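Glycoside hydrolase family 16 protein (Akkermansia muciniphila, PDB 6T2N) probably cleaves internal beta-galactosidic bonds in the O-glycans of mucin, as an endo-acting O-glycanase of glycoside hydrolase family 16 that carries a calcium ion. Local coordinates at residues D58-S63 against K68-E73; L199-D202 against D208-R211; D222-Y227 against K293-Y298. One frame throughout, in Å; residues are numbered along the deposited sequence.

Contact 1 (D58-S63 against K68-E73). With CA (calcium ion), chain C.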
loop_
_atom_site.group_PDB
_atom_site.type_symbol
_atom_site.label_atom_id
_atom_site.label_comp_id
_atom_site.label_asym_id
_atom_site.label_seq_id
_atom_site.Cartn_x
_atom_site.Cartn_y
_atom_site.Cartn_z
ATOM N N ASP A 58 -12.695 7.494 4.027
ATOM C CA ASP A 58 -12.329 7.847 5.420
ATOM C C ASP A 58 -11.604 9.183 5.331
ATOM O O ASP A 58 -10.633 9.308 4.530
ATOM C CB ASP A 58 -11.520 6.747 6.129
ATOM C CG ASP A 58 -11.747 6.652 7.637
ATOM O OD1 ASP A 58 -11.910 7.731 8.281
ATOM O OD2 ASP A 58 -11.773 5.492 8.153
ATOM N N GLU A 59 -12.146 10.160 6.049
ATOM C CA GLU A 59 -11.528 11.490 6.171
ATOM C C GLU A 59 -10.811 11.499 7.512
ATOM O O GLU A 59 -10.017 12.403 7.710
ATOM C CB GLU A 59 -12.602 12.541 5.916
ATOM C CG GLU A 59 -13.432 12.193 4.682
ATOM C CD GLU A 59 -12.535 12.016 3.402
ATOM O OE1 GLU A 59 -11.940 13.087 3.086
ATOM O OE2 GLU A 59 -12.596 10.951 2.681
ATOM N N PHE A 60 -11.012 10.453 8.322
ATOM C CA PHE A 60 -10.313 10.248 9.612
ATOM C C PHE A 60 -10.588 11.426 10.518
ATOM O O PHE A 60 -9.635 12.109 10.899
ATOM C CB PHE A 60 -8.805 10.171 9.398
ATOM C CG PHE A 60 -8.409 8.961 8.594
ATOM C CD1 PHE A 60 -8.685 7.684 9.079
ATOM C CD2 PHE A 60 -7.810 9.098 7.344
ATOM C CE1 PHE A 60 -8.358 6.566 8.324
ATOM C CE2 PHE A 60 -7.472 7.981 6.604
ATOM C CZ PHE A 60 -7.744 6.724 7.102
ATOM N N ASN A 61 -11.864 11.693 10.754
ATOM C CA ASN A 61 -12.319 12.789 11.641
ATOM C C ASN A 61 -12.828 12.191 12.940
ATOM O O ASN A 61 -13.172 12.963 13.823
ATOM C CB ASN A 61 -13.415 13.615 10.980
ATOM C CG ASN A 61 -12.815 14.469 9.893
ATOM O OD1 ASN A 61 -11.733 15.024 10.107
ATOM N ND2 ASN A 61 -13.455 14.501 8.728
ATOM N N GLY A 62 -12.882 10.864 13.028
ATOM C CA GLY A 62 -13.455 10.179 14.195
ATOM C C GLY A 62 -12.689 10.489 15.470
ATOM O O GLY A 62 -11.523 11.013 15.417
ATOM N N SER A 63 -13.345 10.186 16.590
ATOM C CA SER A 63 -12.729 9.918 17.918
ATOM C C SER A 63 -11.641 8.806 17.812
ATOM O O SER A 63 -10.662 8.869 18.557
ATOM C CB SER A 63 -13.838 9.631 18.943
ATOM O OG SER A 63 -13.399 8.730 19.960
ATOM N N LYS A 68 -14.138 -1.293 11.470
ATOM C CA LYS A 68 -14.938 -1.871 10.371
ATOM C C LYS A 68 -14.336 -1.345 9.058
ATOM O O LYS A 68 -14.734 -1.853 8.018
ATOM C CB LYS A 68 -16.419 -1.522 10.569
ATOM C CG LYS A 68 -16.833 -0.269 9.803
ATOM C CD LYS A 68 -18.041 0.560 10.263
ATOM C CE LYS A 68 -18.321 1.642 9.226
ATOM N NZ LYS A 68 -19.106 2.778 9.750
ATOM N N LYS A 69 -13.379 -0.415 9.099
ATOM C CA LYS A 69 -12.663 0.064 7.880
ATOM C C LYS A 69 -11.154 -0.292 7.821
ATOM O O LYS A 69 -10.623 -0.478 6.693
ATOM C CB LYS A 69 -12.863 1.573 7.785
ATOM C CG LYS A 69 -14.139 1.932 7.071
ATOM C CD LYS A 69 -14.247 3.388 6.757
ATOM C CE LYS A 69 -15.692 3.777 6.577
ATOM N NZ LYS A 69 -15.803 5.209 6.244
ATOM N N TRP A 70 -10.459 -0.323 8.956
ATOM C CA TRP A 70 -9.007 -0.590 9.027
ATOM C C TRP A 70 -8.717 -1.593 10.134
ATOM O O TRP A 70 -9.440 -1.596 11.130
ATOM C CB TRP A 70 -8.253 0.698 9.269
ATOM C CG TRP A 70 -8.690 1.814 8.385
ATOM C CD1 TRP A 70 -9.567 2.812 8.697
ATOM C CD2 TRP A 70 -8.263 2.050 7.039
ATOM N NE1 TRP A 70 -9.683 3.682 7.653
ATOM C CE2 TRP A 70 -8.912 3.228 6.608
ATOM C CE3 TRP A 70 -7.407 1.381 6.153
ATOM C CZ2 TRP A 70 -8.746 3.740 5.318
ATOM C CZ3 TRP A 70 -7.215 1.911 4.894
ATOM C CH2 TRP A 70 -7.869 3.082 4.489
ATOM N N LYS A 71 -7.689 -2.413 9.946
ATOM C CA LYS A 71 -7.167 -3.302 10.996
ATOM C C LYS A 71 -5.669 -3.128 11.008
ATOM O O LYS A 71 -5.085 -2.789 9.993
ATOM C CB LYS A 71 -7.655 -4.736 10.838
ATOM C CG LYS A 71 -9.133 -4.853 11.151
ATOM C CD LYS A 71 -9.598 -6.285 11.185
ATOM C CE LYS A 71 -11.111 -6.414 11.185
ATOM N NZ LYS A 71 -11.689 -6.087 12.513
ATOM N N PRO A 72 -5.059 -3.209 12.207
ATOM C CA PRO A 72 -3.619 -3.074 12.349
ATOM C C PRO A 72 -3.022 -4.383 11.831
ATOM O O PRO A 72 -3.570 -5.425 12.110
ATOM C CB PRO A 72 -3.427 -2.912 13.884
ATOM C CG PRO A 72 -4.552 -3.712 14.464
ATOM C CD PRO A 72 -5.704 -3.421 13.523
ATOM N N GLU A 73 -1.918 -4.303 11.118
ATOM C CA GLU A 73 -1.074 -5.497 10.943
ATOM C C GLU A 73 -0.330 -5.604 12.256
ATOM O O GLU A 73 -0.022 -4.539 12.779
ATOM C CB GLU A 73 -0.106 -5.334 9.769
ATOM C CG GLU A 73 -0.736 -5.111 8.407
ATOM C CD GLU A 73 0.236 -5.497 7.306
ATOM O OE1 GLU A 73 1.294 -4.855 7.272
ATOM O OE2 GLU A 73 -0.042 -6.469 6.540
HETATM CA CA CA C . -8.898 14.268 6.866
#
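Lys69 comes first along 68-73 to meet the other segment: its extended chain runs beside the Asp58 carboxylate, with CD 3.5 Å from Asp58 OD2. Its ammonium group does not close a salt bridge there, NZ staying 4.5 Å from Asp58 OD2, and is instead hydrogen-bonded to the backbone O of Gly57. Next comes Trp70, whose NE1 donates to Asp58 OD2 over 2.8 Å. The acceptor lies nearly in the indole plane, whereas the N-H reaches the carboxylate from above its plane, 42° out. The other oxygen, Asp58 OD1, takes the backbone N of Phe60 in an Asx turn, so both carboxylate oxygens are engaged where the chain leaves strand 57-58 in this beta-sandwich of the GH16 type. Phe60, whose N closes that turn, sets its ring obliquely against the indole's five-membered ring, planes 34° apart, with Phe60 CZ 3.6 Å from Trp70 CZ2. Exchanging Trp70 for an alanine would probably leave Asp58 OD2 without its N-H donor and open a gap beside the Phe60 ring. The indole also packs edge-to-face with Trp56 and touches Leu269 and Leu271 of strand 267-275. Between Asp58 and Phe60, Glu59 turns its backbone O to the calcium ion at 2.3 Å.

Contact 2 (L199-D202 against D208-R211); sequences LSPD and DASR
Leu199 O accepts a hydrogen bond from Ala209 N at 2.7 Å, and the nearest CA atoms are those of Ser200 and Asp208, 5.2 Å apart. This is the neck of the loop that joins the antiparallel strands 192-198 and 211-216, a beta-hairpin connection at the edge of the larger sheet. Ala209 turns its methyl toward 199-202, where CB packs 3.9 Å from Pro201 CB and also lies over the start of the proline ring, near Pro201 N. On the strand side of the bond, Leu199 holds CG between its backbone N and carbonyl carbon (chi1 76°), which brings CD2 alongside Ala209 O. Leu199 also leans on Thr253 and Phe263 from another loop. Asp208 has CG opposite its backbone N (chi1 -178°), which carries the carboxylate round to the Leu199 side. OD1 then stands 3.5 Å from Leu199 N, without a hydrogen bond between them, while OD2 is bonded to His198 ND1. Arg211 stretches its chain past the leucine toward strand 243-249, and its NH1 is hydrogen-bonded to Thr252 OG1. On the way its NE passes 4.2 Å from Leu199 CD2.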
loop_
_atom_site.group_PDB
_atom_site.type_symbol
_atom_site.label_atom_id
_atom_site.label_comp_id
_atom_site.label_asym_id
_atom_site.label_seq_id
_atom_site.Cartn_x
_atom_site.Cartn_y
_atom_site.Cartn_z
ATOM N N LEU A 199 3.889 -8.726 -10.601
ATOM C CA LEU A 199 3.135 -9.773 -11.349
ATOM C C LEU A 199 4.130 -10.703 -12.013
ATOM O O LEU A 199 5.318 -10.312 -12.206
ATOM C CB LEU A 199 2.202 -9.182 -12.408
ATOM C CG LEU A 199 2.787 -8.666 -13.717
ATOM C CD1 LEU A 199 1.622 -8.593 -14.669
ATOM C CD2 LEU A 199 3.428 -7.287 -13.638
ATOM N N SER A 200 3.698 -11.911 -12.291
ATOM C CA SER A 200 4.624 -12.881 -12.889
ATOM C C SER A 200 4.548 -12.712 -14.400
ATOM O O SER A 200 3.611 -12.114 -14.922
ATOM C CB SER A 200 4.350 -14.253 -12.430
ATOM O OG SER A 200 3.431 -14.864 -13.301
ATOM N N PRO A 201 5.603 -13.127 -15.120
ATOM C CA PRO A 201 5.688 -12.827 -16.538
ATOM C C PRO A 201 4.557 -13.563 -17.272
ATOM O O PRO A 201 3.928 -12.965 -18.072
ATOM C CB PRO A 201 7.118 -13.221 -16.918
ATOM C CG PRO A 201 7.628 -14.125 -15.801
ATOM C CD PRO A 201 6.770 -13.852 -14.593
ATOM N N ASP A 202 4.296 -14.815 -16.936
ATOM C CA ASP A 202 3.164 -15.634 -17.442
ATOM C C ASP A 202 2.383 -16.092 -16.220
ATOM O O ASP A 202 2.821 -15.767 -15.107
ATOM C CB ASP A 202 3.757 -16.832 -18.155
ATOM C CG ASP A 202 4.976 -17.368 -17.419
ATOM O OD1 ASP A 202 4.978 -17.303 -16.184
ATOM O OD2 ASP A 202 5.919 -17.830 -18.081
ATOM N N ASP A 208 9.147 -12.048 -10.320
ATOM C CA ASP A 208 8.473 -10.724 -10.200
ATOM C C ASP A 208 8.848 -9.920 -11.455
ATOM O O ASP A 208 10.017 -9.410 -11.551
ATOM C CB ASP A 208 8.842 -10.079 -8.859
ATOM C CG ASP A 208 8.185 -8.748 -8.598
ATOM O OD1 ASP A 208 7.141 -8.466 -9.240
ATOM O OD2 ASP A 208 8.738 -8.008 -7.743
ATOM N N ALA A 209 7.963 -9.936 -12.454
ATOM C CA ALA A 209 8.168 -9.185 -13.711
ATOM C C ALA A 209 7.526 -7.839 -13.462
ATOM O O ALA A 209 6.410 -7.624 -13.914
ATOM C CB ALA A 209 7.564 -9.878 -14.917
ATOM N N SER A 210 8.175 -7.017 -12.667
ATOM C CA SER A 210 7.576 -5.753 -12.195
ATOM C C SER A 210 7.755 -4.710 -13.298
ATOM O O SER A 210 8.628 -4.877 -14.160
ATOM C CB SER A 210 8.174 -5.335 -10.883
ATOM O OG SER A 210 9.461 -4.776 -11.105
ATOM N N ARG A 211 6.885 -3.720 -13.305
ATOM C CA ARG A 211 6.949 -2.515 -14.161
ATOM C C ARG A 211 6.717 -1.328 -13.241
ATOM O O ARG A 211 5.774 -1.420 -12.435
ATOM C CB ARG A 211 5.866 -2.625 -15.228
ATOM C CG ARG A 211 5.539 -4.061 -15.626
ATOM C CD ARG A 211 4.781 -4.069 -16.937
ATOM N NE ARG A 211 4.244 -5.384 -17.241
ATOM C CZ ARG A 211 3.376 -5.644 -18.223
ATOM N NH1 ARG A 211 2.979 -4.671 -19.024
ATOM N NH2 ARG A 211 2.919 -6.874 -18.422
#

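Contact 3 (D222-Y227 against K293-Y298). With CA (calcium ion), chain C.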
loop_
_atom_site.group_PDB
_atom_site.type_symbol
_atom_site.label_atom_id
_atom_site.label_comp_id
_atom_site.label_asym_id
_atom_site.label_seq_id
_atom_site.Cartn_x
_atom_site.Cartn_y
_atom_site.Cartn_z
ATOM N N ASP A 222 7.660 18.305 2.547
ATOM C CA ASP A 222 7.026 19.563 3.042
ATOM C C ASP A 222 5.491 19.432 3.024
ATOM O O ASP A 222 4.893 19.406 4.129
ATOM C CB ASP A 222 7.472 20.822 2.291
ATOM C CG ASP A 222 8.959 21.127 2.406
ATOM O OD1 ASP A 222 9.724 20.271 2.954
ATOM O OD2 ASP A 222 9.347 22.209 1.924
ATOM N N ASP A 223 4.864 19.324 1.842
ATOM C CA ASP A 223 3.380 19.309 1.733
ATOM C C ASP A 223 2.816 17.905 1.527
ATOM O O ASP A 223 3.562 16.939 1.238
ATOM C CB ASP A 223 2.848 20.165 0.599
ATOM C CG ASP A 223 3.323 21.592 0.684
ATOM O OD1 ASP A 223 3.268 22.193 1.777
ATOM O OD2 ASP A 223 3.758 22.076 -0.337
ATOM N N PHE A 224 1.511 17.843 1.757
ATOM C CA PHE A 224 0.610 16.729 1.410
ATOM C C PHE A 224 0.510 16.659 -0.120
ATOM O O PHE A 224 0.455 17.698 -0.820
ATOM C CB PHE A 224 -0.781 16.982 2.011
ATOM C CG PHE A 224 -1.010 16.593 3.452
ATOM C CD1 PHE A 224 -0.665 17.444 4.491
ATOM C CD2 PHE A 224 -1.613 15.383 3.764
ATOM C CE1 PHE A 224 -0.899 17.083 5.808
ATOM C CE2 PHE A 224 -1.829 15.010 5.084
ATOM C CZ PHE A 224 -1.479 15.866 6.108
ATOM N N HIS A 225 0.443 15.441 -0.637
ATOM C CA HIS A 225 0.236 15.144 -2.063
ATOM C C HIS A 225 -0.803 14.048 -2.193
ATOM O O HIS A 225 -0.800 13.139 -1.358
ATOM C CB HIS A 225 1.553 14.737 -2.649
ATOM C CG HIS A 225 2.533 15.846 -2.650
ATOM N ND1 HIS A 225 3.526 15.928 -1.710
ATOM C CD2 HIS A 225 2.705 16.877 -3.496
ATOM C CE1 HIS A 225 4.271 16.988 -1.954
ATOM N NE2 HIS A 225 3.789 17.572 -3.060
ATOM N N THR A 226 -1.672 14.161 -3.200
ATOM C CA THR A 226 -2.718 13.160 -3.519
ATOM C C THR A 226 -2.151 12.107 -4.471
ATOM O O THR A 226 -1.548 12.478 -5.518
ATOM C CB THR A 226 -3.929 13.813 -4.157
ATOM O OG1 THR A 226 -4.195 15.046 -3.488
ATOM C CG2 THR A 226 -5.102 12.868 -4.102
ATOM N N TYR A 227 -2.284 10.847 -4.078
ATOM C CA TYR A 227 -1.814 9.668 -4.839
ATOM C C TYR A 227 -3.079 9.041 -5.414
ATOM O O TYR A 227 -4.007 8.830 -4.676
ATOM C CB TYR A 227 -0.969 8.775 -3.923
ATOM C CG TYR A 227 0.289 9.424 -3.397
ATOM C CD1 TYR A 227 1.442 9.517 -4.158
ATOM C CD2 TYR A 227 0.326 9.986 -2.132
ATOM C CE1 TYR A 227 2.595 10.135 -3.686
ATOM C CE2 TYR A 227 1.468 10.619 -1.646
ATOM C CZ TYR A 227 2.618 10.696 -2.420
ATOM O OH TYR A 227 3.738 11.320 -1.927
ATOM N N LYS A 293 6.464 10.594 11.779
ATOM C CA LYS A 293 5.022 10.360 11.452
ATOM C C LYS A 293 4.721 10.262 9.931
ATOM O O LYS A 293 5.275 11.004 9.129
ATOM C CB LYS A 293 4.217 11.505 12.063
ATOM C CG LYS A 293 4.220 11.584 13.571
ATOM C CD LYS A 293 3.331 12.699 14.123
ATOM C CE LYS A 293 3.674 13.054 15.561
ATOM N NZ LYS A 293 2.743 14.063 16.128
ATOM N N PHE A 294 3.767 9.430 9.567
ATOM C CA PHE A 294 3.205 9.352 8.194
ATOM C C PHE A 294 1.742 9.736 8.380
ATOM O O PHE A 294 1.068 9.040 9.224
ATOM C CB PHE A 294 3.397 7.948 7.585
ATOM C CG PHE A 294 2.937 7.672 6.175
ATOM C CD1 PHE A 294 2.886 8.651 5.204
ATOM C CD2 PHE A 294 2.695 6.371 5.774
ATOM C CE1 PHE A 294 2.553 8.357 3.885
ATOM C CE2 PHE A 294 2.362 6.076 4.461
ATOM C CZ PHE A 294 2.254 7.081 3.530
ATOM N N LEU A 295 1.317 10.824 7.717
ATOM C CA LEU A 295 -0.039 11.381 7.872
ATOM C C LEU A 295 -0.838 11.072 6.617
ATOM O O LEU A 295 -0.380 11.471 5.507
ATOM C CB LEU A 295 0.090 12.887 8.090
ATOM C CG LEU A 295 0.964 13.263 9.281
ATOM C CD1 LEU A 295 1.010 14.756 9.468
ATOM C CD2 LEU A 295 0.470 12.577 10.548
ATOM N N ILE A 296 -1.983 10.407 6.764
ATOM C CA ILE A 296 -2.936 10.237 5.624
ATOM C C ILE A 296 -4.114 11.168 5.888
ATOM O O ILE A 296 -4.896 10.893 6.838
ATOM C CB ILE A 296 -3.400 8.776 5.467
ATOM C CG1 ILE A 296 -2.259 7.858 5.062
ATOM C CG2 ILE A 296 -4.539 8.693 4.493
ATOM C CD1 ILE A 296 -1.614 7.186 6.222
ATOM N N ASP A 297 -4.255 12.224 5.098
ATOM C CA ASP A 297 -5.443 13.099 5.263
ATOM C C ASP A 297 -6.704 12.300 4.878
ATOM O O ASP A 297 -7.661 12.320 5.627
ATOM C CB ASP A 297 -5.256 14.445 4.566
ATOM C CG ASP A 297 -6.296 15.471 4.967
ATOM O OD1 ASP A 297 -6.612 15.604 6.181
ATOM O OD2 ASP A 297 -6.768 16.148 4.071
ATOM N N TYR A 298 -6.752 11.615 3.751
ATOM C CA TYR A 298 -7.988 10.881 3.394
ATOM C C TYR A 298 -7.730 9.722 2.425
ATOM O O TYR A 298 -6.668 9.618 1.753
ATOM C CB TYR A 298 -9.057 11.838 2.859
ATOM C CG TYR A 298 -8.697 12.615 1.624
ATOM C CD1 TYR A 298 -8.555 11.998 0.382
ATOM C CD2 TYR A 298 -8.536 13.986 1.679
ATOM C CE1 TYR A 298 -8.251 12.731 -0.760
ATOM C CE2 TYR A 298 -8.243 14.734 0.546
ATOM C CZ TYR A 298 -8.102 14.105 -0.674
ATOM O OH TYR A 298 -7.777 14.851 -1.755
HETATM CA CA CA C . -8.898 14.268 6.866
#
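Apolar contact carries most of this meeting, with Phe224 reaching across to strand 292-302. Its ring stands just ahead of strand 225-231 and sends one side to two residues: Phe224 CE2 approaches Asp297 CB at 3.5 Å, and Phe224 CZ lies 3.9 Å from Leu295 CB. CG sits beside the backbone N and opposite the carbonyl carbon (chi1 -83°), which points the ring at strand 292-302; it crosses the Leu295 and Asp297 side chains at about a right angle. Ring and carboxylate planes are 68° apart. The phenyl meets the methylene of Asp297, while OD1 turns to the metal. No hydrogen bond joins the segments: Thr226 OG1 and Tyr298 OH stay 4.0 Å apart, in loose van der Waals contact. Strand 146-153 runs between the segments, pairing antiparallel with both in one sheet, and Asp297 and Tyr298 face its Arg151 as a classic beta bulge. Metal bonding belongs to Asp297 alone here. Its backbone O and OD1 both bind the calcium ion, at 2.6 and 2.7 Å. The same aspartate thus presents carbon to the phenyl and oxygen to the metal, and the ion's positive charge probably favours the ionised carboxylate, with Phe224 packed behind the ligand.

In the fold
The calcium ion joins contacts 1 and 3: Glu59 of contact 1 and Asp297 of contact 3 bind it, and Gly98 O completes the protein ligands. Their centres are 15 Å apart, yet they touch directly, Phe60 CD2 of contact 1 lying 3.5 Å from Ile296 O of contact 3 and Glu59 packing on Tyr298. A loop close to the N-terminal end of the model is thereby tied to strand 292-302, far along the chain. Contact 2 stands apart, across the centre of the chain from both; its centre is about 32 Å from that of contact 1 and 29 Å from that of contact 3. It closes a loop of the other sheet, without touching the calcium site.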